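Local coordinates for VP5 (Halorubrum pleomorphic virus 2, PDB 6QGI), which probably drives fusion of the viral envelope with the host cell membrane, as an envelope protein of a prokaryotic virus, at residues A[284-289]-A[434-439]; A[292-297]-A[463-468]; A[297-302]-A[491-496]; A[304-309]-A[444-449]; A[316-321]-A[343-348]. One frame throughout, in Å; residues are numbered along the deposited sequence.

How the interactions relate
From the N-terminal side, helix 285-292 supplies the first half of interaction 1. The loop 292-297, the corner 297-302, strand 301-307 and strand 312-320 then open interactions 2, 3, 4 and 5 in turn. Interaction 5 closes first, at 343-348, and is nested inside the other four. Strand 434-439 next closes interaction 1, whose loop crosses those of interactions 2, 3 and 4. Interaction 4 closes at 444-449, within both interactions 2 and 3, which cross each other as they close at 463-468 and in helix 476-496. Together the contacts bind neighbouring beta strands edge to edge and hold helices 285-292 and 476-496 and their flanking loops against them.

Interaction 1 of 5, residues A[284-289]-A[434-439]; sequences SQAIAD and YETIQL
Ala286 and Thr436 meet side chain to side chain: the CB methyl of Ala286 lies 3.6 Å from Thr436 CB and a little farther from its hydroxyl. Thr436 OG1 lies beside the backbone N and anti to the carbonyl carbon (chi1 -58°), where it faces the first turn of the helix. There Ile287 presents CB 3.6 Å from Thr436 OG1, and the two side chains cross at about a right angle. The backbone Ile287 N is also near OG1, but the angle is too poor for a bond; the hydroxyl instead hydrogen-bonds Thr346 OG1 of the adjoining strand. This is helix-on-sheet packing, in which the start of helix 285-292 rests on strand 434-439, with Ala286 and Thr436 as the closely approaching pair, their CA atoms 5.9 Å apart. One step earlier, Ser284 occupies the N-cap position without making a capping bond. Its CB presses against the backbone, 3.4 Å from Tyr434 O, while its OG stands 4.0 Å from Tyr434 CB and is hydrogen-bonded to Gln497. The Tyr434 ring leads off from the helix.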
# COMPACT_ATOMS: atom_id res chain seq x y z
N SER A 284 14.60 3.58 2.41
CA SER A 284 13.30 2.92 2.42
C SER A 284 12.84 2.70 0.97
O SER A 284 12.90 3.61 0.15
CB SER A 284 12.30 3.75 3.22
OG SER A 284 12.22 5.08 2.73
N GLN A 285 12.46 1.45 0.65
CA GLN A 285 12.13 0.96 -0.68
C GLN A 285 10.87 1.56 -1.33
O GLN A 285 10.89 1.78 -2.54
CB GLN A 285 12.00 -0.57 -0.68
CG GLN A 285 12.26 -1.23 -2.03
CD GLN A 285 13.48 -0.71 -2.75
OE1 GLN A 285 14.60 -0.74 -2.23
NE2 GLN A 285 13.28 -0.20 -3.95
N ALA A 286 9.79 1.79 -0.57
CA ALA A 286 8.55 2.32 -1.15
C ALA A 286 8.76 3.69 -1.83
O ALA A 286 8.21 3.89 -2.92
CB ALA A 286 7.46 2.41 -0.09
N ILE A 287 9.57 4.60 -1.24
CA ILE A 287 9.82 5.90 -1.89
C ILE A 287 10.74 5.70 -3.12
O ILE A 287 10.47 6.31 -4.16
CB ILE A 287 10.30 7.03 -0.93
CG1 ILE A 287 10.41 8.41 -1.65
CG2 ILE A 287 11.60 6.68 -0.20
CD1 ILE A 287 9.12 8.95 -2.31
N ALA A 288 11.73 4.78 -3.04
CA ALA A 288 12.60 4.43 -4.17
C ALA A 288 11.76 3.93 -5.35
O ALA A 288 11.97 4.36 -6.48
CB ALA A 288 13.61 3.37 -3.74
N ASP A 289 10.75 3.09 -5.05
CA ASP A 289 9.81 2.53 -6.01
C ASP A 289 8.83 3.60 -6.53
O ASP A 289 8.52 3.60 -7.72
CB ASP A 289 9.04 1.35 -5.37
CG ASP A 289 9.87 0.10 -5.08
OD1 ASP A 289 11.00 -0.01 -5.62
OD2 ASP A 289 9.39 -0.77 -4.32
N TYR A 434 12.52 4.81 8.62
CA TYR A 434 11.98 5.53 7.47
C TYR A 434 11.02 4.62 6.72
O TYR A 434 11.35 3.47 6.44
CB TYR A 434 13.11 6.01 6.55
CG TYR A 434 13.82 7.25 7.04
CD1 TYR A 434 13.37 8.52 6.70
CD2 TYR A 434 14.95 7.15 7.84
CE1 TYR A 434 14.03 9.67 7.13
CE2 TYR A 434 15.62 8.29 8.29
CZ TYR A 434 15.16 9.55 7.93
OH TYR A 434 15.81 10.68 8.38
N GLU A 435 9.80 5.12 6.46
CA GLU A 435 8.74 4.38 5.77
C GLU A 435 7.85 5.33 4.99
O GLU A 435 7.77 6.51 5.33
CB GLU A 435 7.88 3.60 6.78
CG GLU A 435 8.61 2.57 7.63
CD GLU A 435 7.82 1.95 8.76
OE1 GLU A 435 8.46 1.37 9.67
OE2 GLU A 435 6.57 2.04 8.74
N THR A 436 7.16 4.81 3.96
CA THR A 436 6.19 5.56 3.16
C THR A 436 4.80 5.08 3.53
O THR A 436 4.51 3.88 3.49
CB THR A 436 6.48 5.42 1.66
OG1 THR A 436 7.80 5.89 1.40
CG2 THR A 436 5.48 6.20 0.80
N ILE A 437 3.94 6.03 3.92
CA ILE A 437 2.56 5.77 4.33
C ILE A 437 1.61 6.53 3.39
O ILE A 437 1.99 7.55 2.83
CB ILE A 437 2.32 6.15 5.82
CG1 ILE A 437 2.59 7.65 6.10
CG2 ILE A 437 3.15 5.25 6.75
CD1 ILE A 437 1.97 8.22 7.34
N GLN A 438 0.39 6.01 3.21
CA GLN A 438 -0.61 6.70 2.40
C GLN A 438 -1.56 7.40 3.36
O GLN A 438 -2.20 6.72 4.17
CB GLN A 438 -1.35 5.75 1.44
CG GLN A 438 -2.35 6.48 0.55
CD GLN A 438 -3.12 5.58 -0.38
OE1 GLN A 438 -2.55 4.80 -1.13
NE2 GLN A 438 -4.44 5.69 -0.37
N LEU A 439 -1.65 8.73 3.29
CA LEU A 439 -2.51 9.52 4.17
C LEU A 439 -3.96 9.40 3.73
O LEU A 439 -4.29 9.74 2.60
CB LEU A 439 -2.07 10.99 4.20
CG LEU A 439 -0.60 11.24 4.58
CD1 LEU A 439 -0.21 12.67 4.34
CD2 LEU A 439 -0.32 10.86 6.03

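Interaction 2 of 5, residues A[292-297]-A[463-468]; sequences ALNVPV and DSSEPH
A Schellman motif ends helix 285-292, and its C-prime residue, Asn294, reaches across to the backbone of Ser465. The positive phi of Asn294 (51°) belongs to this helix end, where Val295 N turns back to Leu290 O. With CG anti to its own N (chi1 -163°), the side-chain amide extends to Ser465 and grips it twice. Ser465 N donates to Asn294 OD1 at 2.8 Å, in the carbonyl plane and on a lone pair. Asn294 ND2 returns a nearly straight bond of 2.9 Å to Ser465 O; this oxygen lies in the amide plane of Asn294, although the donor stands above the carbonyl plane of Ser465. Two bonds to one residue fix the rotation of the amide. The hydroxyl of Ser465 is held separately, by Gln485 of helix 476-496. Farther along, the chains run nearly antiparallel, and Val297 N binds Asp463 O at 2.9 Å while Asp463 N binds Val297 O at 2.8 Å. Between the two grips, Pro296 CA makes a CA-H...O contact of 3.4 Å with Asp463 O, and Pro296 CG lies 4.1 Å from Ser464 CB. The arrangement joins two loops by a single antiparallel beta bridge, beside an asparagine whose side-chain amide pairs with both the N-H and the C=O of one residue: a Schellman helix end whose C-prime side chain is tied to a neighbouring loop.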
# COMPACT_ATOMS: atom_id res chain seq x y z
N ALA A 292 10.71 5.70 -9.01
CA ALA A 292 10.84 4.86 -10.21
C ALA A 292 9.52 4.80 -11.01
O ALA A 292 9.56 4.67 -12.23
CB ALA A 292 11.26 3.46 -9.82
N LEU A 293 8.37 4.93 -10.31
CA LEU A 293 7.04 4.94 -10.92
C LEU A 293 6.64 6.37 -11.32
O LEU A 293 5.51 6.61 -11.72
CB LEU A 293 5.99 4.32 -9.99
CG LEU A 293 6.01 2.79 -9.92
CD1 LEU A 293 5.46 2.30 -8.60
CD2 LEU A 293 5.26 2.16 -11.10
N ASN A 294 7.61 7.31 -11.25
CA ASN A 294 7.49 8.72 -11.63
C ASN A 294 6.26 9.41 -11.01
O ASN A 294 5.49 10.11 -11.70
CB ASN A 294 7.50 8.84 -13.16
CG ASN A 294 7.79 10.22 -13.65
OD1 ASN A 294 8.73 10.89 -13.19
ND2 ASN A 294 6.99 10.68 -14.60
N VAL A 295 6.08 9.23 -9.71
CA VAL A 295 4.99 9.85 -8.96
C VAL A 295 5.50 11.23 -8.50
O VAL A 295 6.56 11.26 -7.88
CB VAL A 295 4.51 8.93 -7.80
CG1 VAL A 295 3.51 9.63 -6.90
CG2 VAL A 295 3.93 7.63 -8.33
N PRO A 296 4.83 12.37 -8.83
CA PRO A 296 5.34 13.69 -8.39
C PRO A 296 5.70 13.70 -6.91
O PRO A 296 4.93 13.21 -6.08
CB PRO A 296 4.19 14.64 -8.71
CG PRO A 296 3.47 13.99 -9.83
CD PRO A 296 3.59 12.51 -9.63
N VAL A 297 6.92 14.17 -6.58
CA VAL A 297 7.46 14.17 -5.22
C VAL A 297 8.07 15.53 -4.86
O VAL A 297 8.61 16.22 -5.72
CB VAL A 297 8.53 13.04 -5.05
CG1 VAL A 297 9.27 13.14 -3.73
CG2 VAL A 297 7.92 11.64 -5.19
N ASP A 463 7.93 17.51 -8.09
CA ASP A 463 8.75 17.22 -9.26
C ASP A 463 8.57 15.79 -9.75
O ASP A 463 8.47 14.85 -8.96
CB ASP A 463 10.24 17.47 -8.96
CG ASP A 463 10.67 18.92 -8.84
OD1 ASP A 463 10.13 19.77 -9.59
OD2 ASP A 463 11.57 19.21 -8.03
N SER A 464 8.55 15.65 -11.07
CA SER A 464 8.47 14.39 -11.79
C SER A 464 9.08 14.58 -13.17
O SER A 464 9.15 15.72 -13.66
CB SER A 464 7.03 13.88 -11.88
OG SER A 464 6.25 14.55 -12.86
N SER A 465 9.55 13.50 -13.79
CA SER A 465 10.08 13.53 -15.15
C SER A 465 8.91 13.61 -16.12
O SER A 465 7.79 13.23 -15.76
CB SER A 465 10.94 12.30 -15.42
OG SER A 465 12.08 12.27 -14.58
N GLU A 466 9.15 14.12 -17.33
CA GLU A 466 8.12 14.24 -18.36
C GLU A 466 7.53 12.85 -18.65
O GLU A 466 8.29 11.91 -18.87
CB GLU A 466 8.70 14.88 -19.62
CG GLU A 466 7.66 15.22 -20.67
CD GLU A 466 8.19 15.97 -21.87
OE1 GLU A 466 8.81 17.04 -21.69
OE2 GLU A 466 7.97 15.48 -23.01
N PRO A 467 6.21 12.67 -18.58
CA PRO A 467 5.65 11.33 -18.82
C PRO A 467 5.75 10.98 -20.29
O PRO A 467 5.79 11.87 -21.12
CB PRO A 467 4.20 11.47 -18.36
CG PRO A 467 4.14 12.77 -17.61
CD PRO A 467 5.13 13.62 -18.29
N HIS A 468 5.83 9.68 -20.61
CA HIS A 468 5.94 9.20 -21.98
C HIS A 468 4.62 9.27 -22.72
O HIS A 468 3.54 9.12 -22.14
CB HIS A 468 6.44 7.76 -22.00
CG HIS A 468 7.89 7.61 -21.70
ND1 HIS A 468 8.83 7.61 -22.71
CD2 HIS A 468 8.51 7.36 -20.53
CE1 HIS A 468 9.99 7.40 -22.12
NE2 HIS A 468 9.85 7.26 -20.80

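Interaction 3 of 5, residues A[297-302]-A[491-496]; sequences VDAERE and EKYEQS
Asp298 OD1 is gripped twice by Arg301, around the corner whose leading residues, Val297 and Ala299, touch Tyr493. Arg301 NE gives it a straight salt-bridge bond of 3.0 Å, with the oxygen in the guanidinium plane and met on its syn side; Arg301 N adds a weak bond. Asp298 OD2 is taken by Ser461 N, which together with Arg301 braces the carboxylate. The contact is strand-against-helix packing: the weakly bonded strand 297-299 passes the last turns of helix 476-496 with axes 9.7 Å apart and inclined at 46°, and at Glu300 the chain turns into strand 301-307. Tyr493 reaches from the helix to the strand. Its CG lies beside the backbone N and anti to the carbonyl carbon (chi1 -85°), which sends the ring out from the helix toward the strand. Val297 CG1 comes at the ring edge, near its plane, 3.7 Å from Tyr493 CE2; the nearer approach of this methyl to the phenol oxygen is too short to be trusted in detail. The methyl of Ala299 packs obliquely against the same ring, with CB 3.5 Å from Tyr493 CE2. The hydroxyl is hydrogen-bonded to Thr317 OG1 of strand 312-320, so the tyrosine anchors the helix to that strand as well. One residue back along the helix, the extended chain of Lys492 runs past Ala299, its CD 4.0 Å from Ala299 CB. Beyond this methyl, Lys492 NZ stops 5.1 Å from Glu300 OE2, a pair of opposite charges whose charged atoms are not in contact.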
# COMPACT_ATOMS: atom_id res chain seq x y z
N VAL A 297 6.92 14.17 -6.58
CA VAL A 297 7.46 14.17 -5.22
C VAL A 297 8.07 15.53 -4.86
O VAL A 297 8.61 16.22 -5.72
CB VAL A 297 8.53 13.04 -5.05
CG1 VAL A 297 9.27 13.14 -3.73
CG2 VAL A 297 7.92 11.64 -5.19
N ASP A 298 8.02 15.87 -3.56
CA ASP A 298 8.68 17.04 -3.00
C ASP A 298 9.72 16.52 -2.00
O ASP A 298 9.45 16.38 -0.81
CB ASP A 298 7.71 18.04 -2.36
CG ASP A 298 8.34 19.37 -1.95
OD1 ASP A 298 9.58 19.41 -1.75
OD2 ASP A 298 7.61 20.36 -1.83
N ALA A 299 10.91 16.21 -2.53
CA ALA A 299 12.06 15.70 -1.80
C ALA A 299 12.76 16.81 -1.01
O ALA A 299 13.40 16.53 0.01
CB ALA A 299 13.04 15.07 -2.77
N GLU A 300 12.66 18.07 -1.49
CA GLU A 300 13.36 19.22 -0.93
C GLU A 300 12.63 19.97 0.20
O GLU A 300 13.24 20.86 0.80
CB GLU A 300 13.71 20.22 -2.04
CG GLU A 300 15.13 20.08 -2.56
CD GLU A 300 16.26 20.21 -1.55
OE1 GLU A 300 16.16 21.07 -0.64
OE2 GLU A 300 17.25 19.45 -1.67
N ARG A 301 11.36 19.64 0.50
CA ARG A 301 10.66 20.34 1.57
C ARG A 301 10.11 19.38 2.62
O ARG A 301 9.14 18.66 2.37
CB ARG A 301 9.56 21.25 1.03
CG ARG A 301 10.07 22.63 0.64
CD ARG A 301 9.42 23.15 -0.63
NE ARG A 301 9.90 22.42 -1.81
CZ ARG A 301 10.46 22.99 -2.87
NH1 ARG A 301 10.88 22.24 -3.88
NH2 ARG A 301 10.59 24.30 -2.94
N GLU A 302 10.75 19.38 3.81
CA GLU A 302 10.36 18.57 4.95
C GLU A 302 9.20 19.27 5.65
O GLU A 302 9.28 20.46 5.97
CB GLU A 302 11.53 18.35 5.92
CG GLU A 302 11.30 17.20 6.89
CD GLU A 302 12.23 17.17 8.09
OE1 GLU A 302 13.41 16.79 7.93
OE2 GLU A 302 11.77 17.52 9.20
N GLU A 491 19.52 10.40 -4.81
CA GLU A 491 20.58 10.98 -3.99
C GLU A 491 20.00 11.88 -2.87
O GLU A 491 20.48 11.79 -1.74
CB GLU A 491 21.57 11.78 -4.85
CG GLU A 491 22.57 10.90 -5.59
CD GLU A 491 23.52 11.60 -6.55
OE1 GLU A 491 23.16 12.69 -7.06
OE2 GLU A 491 24.61 11.05 -6.81
N LYS A 492 18.95 12.67 -3.19
CA LYS A 492 18.26 13.55 -2.24
C LYS A 492 17.69 12.77 -1.05
O LYS A 492 17.86 13.19 0.09
CB LYS A 492 17.13 14.34 -2.93
CG LYS A 492 17.61 15.53 -3.75
CD LYS A 492 16.49 16.10 -4.61
CE LYS A 492 16.98 17.10 -5.62
NZ LYS A 492 15.85 17.78 -6.31
N TYR A 493 17.04 11.62 -1.33
CA TYR A 493 16.46 10.76 -0.30
C TYR A 493 17.52 9.97 0.44
O TYR A 493 17.38 9.75 1.64
CB TYR A 493 15.39 9.83 -0.88
CG TYR A 493 14.03 10.49 -0.96
CD1 TYR A 493 13.23 10.62 0.17
CD2 TYR A 493 13.57 11.04 -2.15
CE1 TYR A 493 12.00 11.25 0.12
CE2 TYR A 493 12.32 11.65 -2.22
CZ TYR A 493 11.54 11.77 -1.08
OH TYR A 493 10.31 12.38 -1.12
N GLU A 494 18.60 9.56 -0.27
CA GLU A 494 19.73 8.82 0.31
C GLU A 494 20.50 9.70 1.29
O GLU A 494 21.01 9.19 2.29
CB GLU A 494 20.65 8.29 -0.79
CG GLU A 494 20.10 7.05 -1.49
CD GLU A 494 21.14 6.10 -2.05
OE1 GLU A 494 21.88 5.48 -1.24
OE2 GLU A 494 21.20 5.95 -3.29
N GLN A 495 20.57 11.02 1.02
CA GLN A 495 21.23 12.00 1.88
C GLN A 495 20.40 12.25 3.15
O GLN A 495 20.96 12.25 4.24
CB GLN A 495 21.46 13.32 1.13
CG GLN A 495 22.69 13.33 0.22
CD GLN A 495 22.60 14.34 -0.91
OE1 GLN A 495 22.06 15.44 -0.76
NE2 GLN A 495 23.16 13.98 -2.06
N SER A 496 19.07 12.43 2.99
CA SER A 496 18.14 12.69 4.09
C SER A 496 17.97 11.48 5.03
O SER A 496 17.70 11.68 6.22
CB SER A 496 16.78 13.11 3.56
OG SER A 496 16.13 12.07 2.85

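Interaction 4 of 5, residues A[304-309]-A[444-449]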
# COMPACT_ATOMS: atom_id res chain seq x y z
N THR A 304 6.23 18.99 8.79
CA THR A 304 5.77 18.39 10.04
C THR A 304 4.24 18.46 9.99
O THR A 304 3.68 19.54 9.78
CB THR A 304 6.40 19.08 11.27
OG1 THR A 304 6.06 20.47 11.28
CG2 THR A 304 7.92 18.92 11.33
N ILE A 305 3.58 17.30 10.06
CA ILE A 305 2.12 17.21 9.96
C ILE A 305 1.49 16.77 11.29
O ILE A 305 2.15 16.11 12.10
CB ILE A 305 1.65 16.28 8.80
CG1 ILE A 305 2.21 14.83 8.94
CG2 ILE A 305 1.97 16.89 7.44
CD1 ILE A 305 1.46 13.74 8.18
N THR A 306 0.23 17.13 11.50
CA THR A 306 -0.55 16.72 12.66
C THR A 306 -1.79 16.03 12.12
O THR A 306 -2.58 16.66 11.42
CB THR A 306 -0.89 17.90 13.60
OG1 THR A 306 0.32 18.38 14.19
CG2 THR A 306 -1.87 17.52 14.71
N ILE A 307 -1.94 14.73 12.43
CA ILE A 307 -3.11 13.94 12.04
C ILE A 307 -4.22 14.39 12.98
O ILE A 307 -4.15 14.12 14.18
CB ILE A 307 -2.80 12.41 12.05
CG1 ILE A 307 -1.58 12.07 11.16
CG2 ILE A 307 -4.03 11.57 11.66
CD1 ILE A 307 -1.70 12.42 9.66
N GLN A 308 -5.16 15.17 12.45
CA GLN A 308 -6.27 15.81 13.16
C GLN A 308 -7.03 14.91 14.16
O GLN A 308 -7.28 15.35 15.29
CB GLN A 308 -7.29 16.36 12.16
CG GLN A 308 -6.74 17.43 11.25
CD GLN A 308 -7.87 18.16 10.59
OE1 GLN A 308 -8.74 17.56 9.95
NE2 GLN A 308 -7.90 19.47 10.79
N ASP A 309 -7.41 13.69 13.74
CA ASP A 309 -8.20 12.73 14.52
C ASP A 309 -7.47 12.15 15.75
O ASP A 309 -8.15 11.72 16.69
CB ASP A 309 -8.66 11.57 13.62
CG ASP A 309 -9.85 11.87 12.72
OD1 ASP A 309 -10.12 13.07 12.46
OD2 ASP A 309 -10.50 10.91 12.25
N THR A 444 -2.87 18.46 9.27
CA THR A 444 -2.52 19.87 9.15
C THR A 444 -1.00 20.01 9.08
O THR A 444 -0.29 19.43 9.90
CB THR A 444 -3.12 20.67 10.33
OG1 THR A 444 -4.48 20.29 10.52
CG2 THR A 444 -3.01 22.18 10.13
N ILE A 445 -0.50 20.78 8.11
CA ILE A 445 0.93 21.05 7.97
C ILE A 445 1.26 22.15 8.98
O ILE A 445 0.88 23.29 8.77
CB ILE A 445 1.31 21.42 6.50
CG1 ILE A 445 0.96 20.27 5.53
CG2 ILE A 445 2.79 21.78 6.41
CD1 ILE A 445 0.84 20.65 4.08
N ASP A 446 1.90 21.80 10.11
CA ASP A 446 2.25 22.77 11.14
C ASP A 446 3.43 23.64 10.71
O ASP A 446 3.52 24.80 11.14
CB ASP A 446 2.59 22.08 12.47
CG ASP A 446 1.43 21.43 13.19
OD1 ASP A 446 0.26 21.69 12.81
OD2 ASP A 446 1.68 20.67 14.15
N LYS A 447 4.32 23.09 9.86
CA LYS A 447 5.51 23.75 9.35
C LYS A 447 6.02 23.09 8.06
O LYS A 447 5.86 21.88 7.88
CB LYS A 447 6.62 23.72 10.42
CG LYS A 447 7.63 24.87 10.34
CD LYS A 447 9.06 24.42 10.65
CE LYS A 447 9.37 24.21 12.11
NZ LYS A 447 10.71 23.59 12.30
N LEU A 448 6.66 23.89 7.19
CA LEU A 448 7.33 23.50 5.95
C LEU A 448 8.75 24.05 5.98
O LEU A 448 8.93 25.24 6.27
CB LEU A 448 6.59 24.02 4.70
CG LEU A 448 5.24 23.43 4.35
CD1 LEU A 448 4.60 24.18 3.23
CD2 LEU A 448 5.38 22.02 3.88
N THR A 449 9.77 23.20 5.73
CA THR A 449 11.17 23.62 5.76
C THR A 449 11.93 23.08 4.55
O THR A 449 11.91 21.88 4.30
CB THR A 449 11.86 23.14 7.06
OG1 THR A 449 11.18 23.70 8.19
CG2 THR A 449 13.34 23.51 7.13
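Backbone bonds come first: Thr306 and Thr444 form an antiparallel hydrogen-bonded pair, with Thr306 N to Thr444 O and Thr444 N to Thr306 O both at 2.8 Å. Ile305 and Ile445 follow as a non-hydrogen-bonded pair. The register then slips by one residue in a beta bulge, where both polar backbone atoms of Thr304 still find partners: Asp446 N donates to Thr304 O at 2.9 Å, and Thr304 N reaches Lys447 O at 3.1 Å. Among the polar side chains, Thr306 OG1 donates to Asp446 OD2 at 2.7 Å, from above the carboxylate plane. The near-helical backbone of Asp446 (psi -29°) belongs to the bulge, and its carboxylate reaches across to the threonine. Thr304 OG1 lies 3.4 Å from Lys447 CB. Gln308 NE2 passes 3.5 Å from Thr444 OG1 without a bond; that hydroxyl is hydrogen-bonded to Thr333. The apolar contact is on the other side of the strands, where Ile305 CG2 touches Ile445 CG1 at 4.0 Å and both side chains pack on Phe318. The pairing of strands 301-307 and 443-450 is thus two-faced: the threonines and Lys447 on a partly exposed face, where the Asp446 carboxylate reaches Thr306, and isoleucines on the buried side. The hydroxyl-carboxylate bond adds a side-chain link between the strands beside the bulge.

Interaction 5 of 5, residues A[316-321]-A[343-348]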
# COMPACT_ATOMS: atom_id res chain seq x y z
N GLY A 316 8.18 14.72 7.69
CA GLY A 316 8.49 13.99 6.47
C GLY A 316 8.22 14.70 5.16
O GLY A 316 7.74 15.85 5.15
N THR A 317 8.52 14.02 4.06
CA THR A 317 8.35 14.54 2.70
C THR A 317 7.10 13.96 2.04
O THR A 317 6.70 12.82 2.32
CB THR A 317 9.59 14.27 1.85
OG1 THR A 317 9.99 12.91 2.01
CG2 THR A 317 10.76 15.20 2.20
N PHE A 318 6.48 14.76 1.15
CA PHE A 318 5.27 14.42 0.42
C PHE A 318 5.51 13.92 -1.00
O PHE A 318 6.46 14.32 -1.68
CB PHE A 318 4.34 15.64 0.32
CG PHE A 318 3.57 16.00 1.56
CD1 PHE A 318 2.46 15.26 1.95
CD2 PHE A 318 3.91 17.12 2.31
CE1 PHE A 318 1.72 15.62 3.08
CE2 PHE A 318 3.17 17.48 3.43
CZ PHE A 318 2.08 16.73 3.81
N ALA A 319 4.59 13.06 -1.43
CA ALA A 319 4.49 12.49 -2.76
C ALA A 319 3.02 12.54 -3.14
O ALA A 319 2.16 12.19 -2.32
CB ALA A 319 5.02 11.07 -2.78
N LEU A 320 2.73 13.06 -4.33
CA LEU A 320 1.35 13.15 -4.81
C LEU A 320 1.22 12.43 -6.12
O LEU A 320 2.05 12.66 -7.01
CB LEU A 320 0.93 14.62 -4.98
CG LEU A 320 0.77 15.52 -3.74
CD1 LEU A 320 0.18 16.84 -4.15
CD2 LEU A 320 -0.20 14.94 -2.75
N THR A 321 0.20 11.56 -6.26
CA THR A 321 -0.06 10.86 -7.52
C THR A 321 -0.56 11.89 -8.54
O THR A 321 -0.22 11.83 -9.73
CB THR A 321 -1.07 9.71 -7.34
OG1 THR A 321 -2.32 10.26 -6.95
CG2 THR A 321 -0.61 8.67 -6.33
N VAL A 343 -2.27 10.54 -1.61
CA VAL A 343 -1.21 11.25 -0.87
C VAL A 343 -0.29 10.26 -0.20
O VAL A 343 -0.76 9.43 0.58
CB VAL A 343 -1.78 12.24 0.18
CG1 VAL A 343 -0.65 13.02 0.86
CG2 VAL A 343 -2.77 13.19 -0.43
N TYR A 344 1.02 10.38 -0.45
CA TYR A 344 2.04 9.55 0.18
C TYR A 344 2.91 10.42 1.10
O TYR A 344 3.00 11.64 0.89
CB TYR A 344 2.87 8.77 -0.84
CG TYR A 344 2.05 7.78 -1.64
CD1 TYR A 344 1.70 6.54 -1.11
CD2 TYR A 344 1.58 8.10 -2.91
CE1 TYR A 344 0.91 5.64 -1.82
CE2 TYR A 344 0.79 7.20 -3.63
CZ TYR A 344 0.46 5.98 -3.08
OH TYR A 344 -0.30 5.08 -3.79
N PHE A 345 3.47 9.82 2.16
CA PHE A 345 4.28 10.54 3.13
C PHE A 345 5.44 9.66 3.61
O PHE A 345 5.21 8.65 4.28
CB PHE A 345 3.42 11.02 4.31
CG PHE A 345 4.01 12.13 5.16
CD1 PHE A 345 4.08 13.43 4.68
CD2 PHE A 345 4.44 11.88 6.46
CE1 PHE A 345 4.60 14.46 5.47
CE2 PHE A 345 4.96 12.91 7.25
CZ PHE A 345 5.03 14.19 6.75
N THR A 346 6.67 10.03 3.21
CA THR A 346 7.90 9.33 3.58
C THR A 346 8.44 10.01 4.83
O THR A 346 8.80 11.18 4.79
CB THR A 346 8.89 9.32 2.42
OG1 THR A 346 8.23 8.85 1.25
CG2 THR A 346 10.13 8.47 2.72
N ALA A 347 8.45 9.27 5.95
CA ALA A 347 8.88 9.80 7.24
C ALA A 347 9.59 8.77 8.09
O ALA A 347 9.39 7.57 7.91
CB ALA A 347 7.68 10.32 8.00
N ASP A 348 10.40 9.25 9.04
CA ASP A 348 11.08 8.40 10.00
C ASP A 348 10.09 8.17 11.15
O ASP A 348 9.84 9.08 11.95
CB ASP A 348 12.41 9.02 10.48
CG ASP A 348 13.18 8.17 11.47
OD1 ASP A 348 12.71 7.06 11.79
OD2 ASP A 348 14.26 8.61 11.92
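Phe345 wedges its ring between Gly316 and Phe318. Gly316 has no side chain, and the ring lies in the hollow over its backbone, with Phe345 CZ 3.3 Å from Gly316 N and CE1 3.4 Å from Gly316 O. CG of Phe345 is anti to the backbone N (chi1 -161°), which carries the ring across to the opposite strand. Its leading edge then meets the face of Phe318 in a T-shaped pair, centroids 4.9 Å apart and planes at 63°, in which Phe345 CD1 stands above that face near the rim. Val343 CG1 abuts the edge of the Phe318 ring, near its plane, and Leu320 lies alongside Val343, with Leu320 CD2 3.9 Å from Val343 CG2. On the other face, Ala319 CB nestles against Tyr344 CB at 3.7 Å, and the methyl Thr321 CG2 fits the edge of the tyrosine ring, 3.4 Å from Tyr344 CE2. Tyr344 OH is hydrogen-bonded to Asn62. Paired backbone bonds at Thr317 with Thr346 and at Ala319 with Tyr344 keep the register between these side-chain ridges. The arrangement is that of neighbouring antiparallel strands in a sheet, with an aromatic and aliphatic layer on one face and helix 285-292 packed on the other.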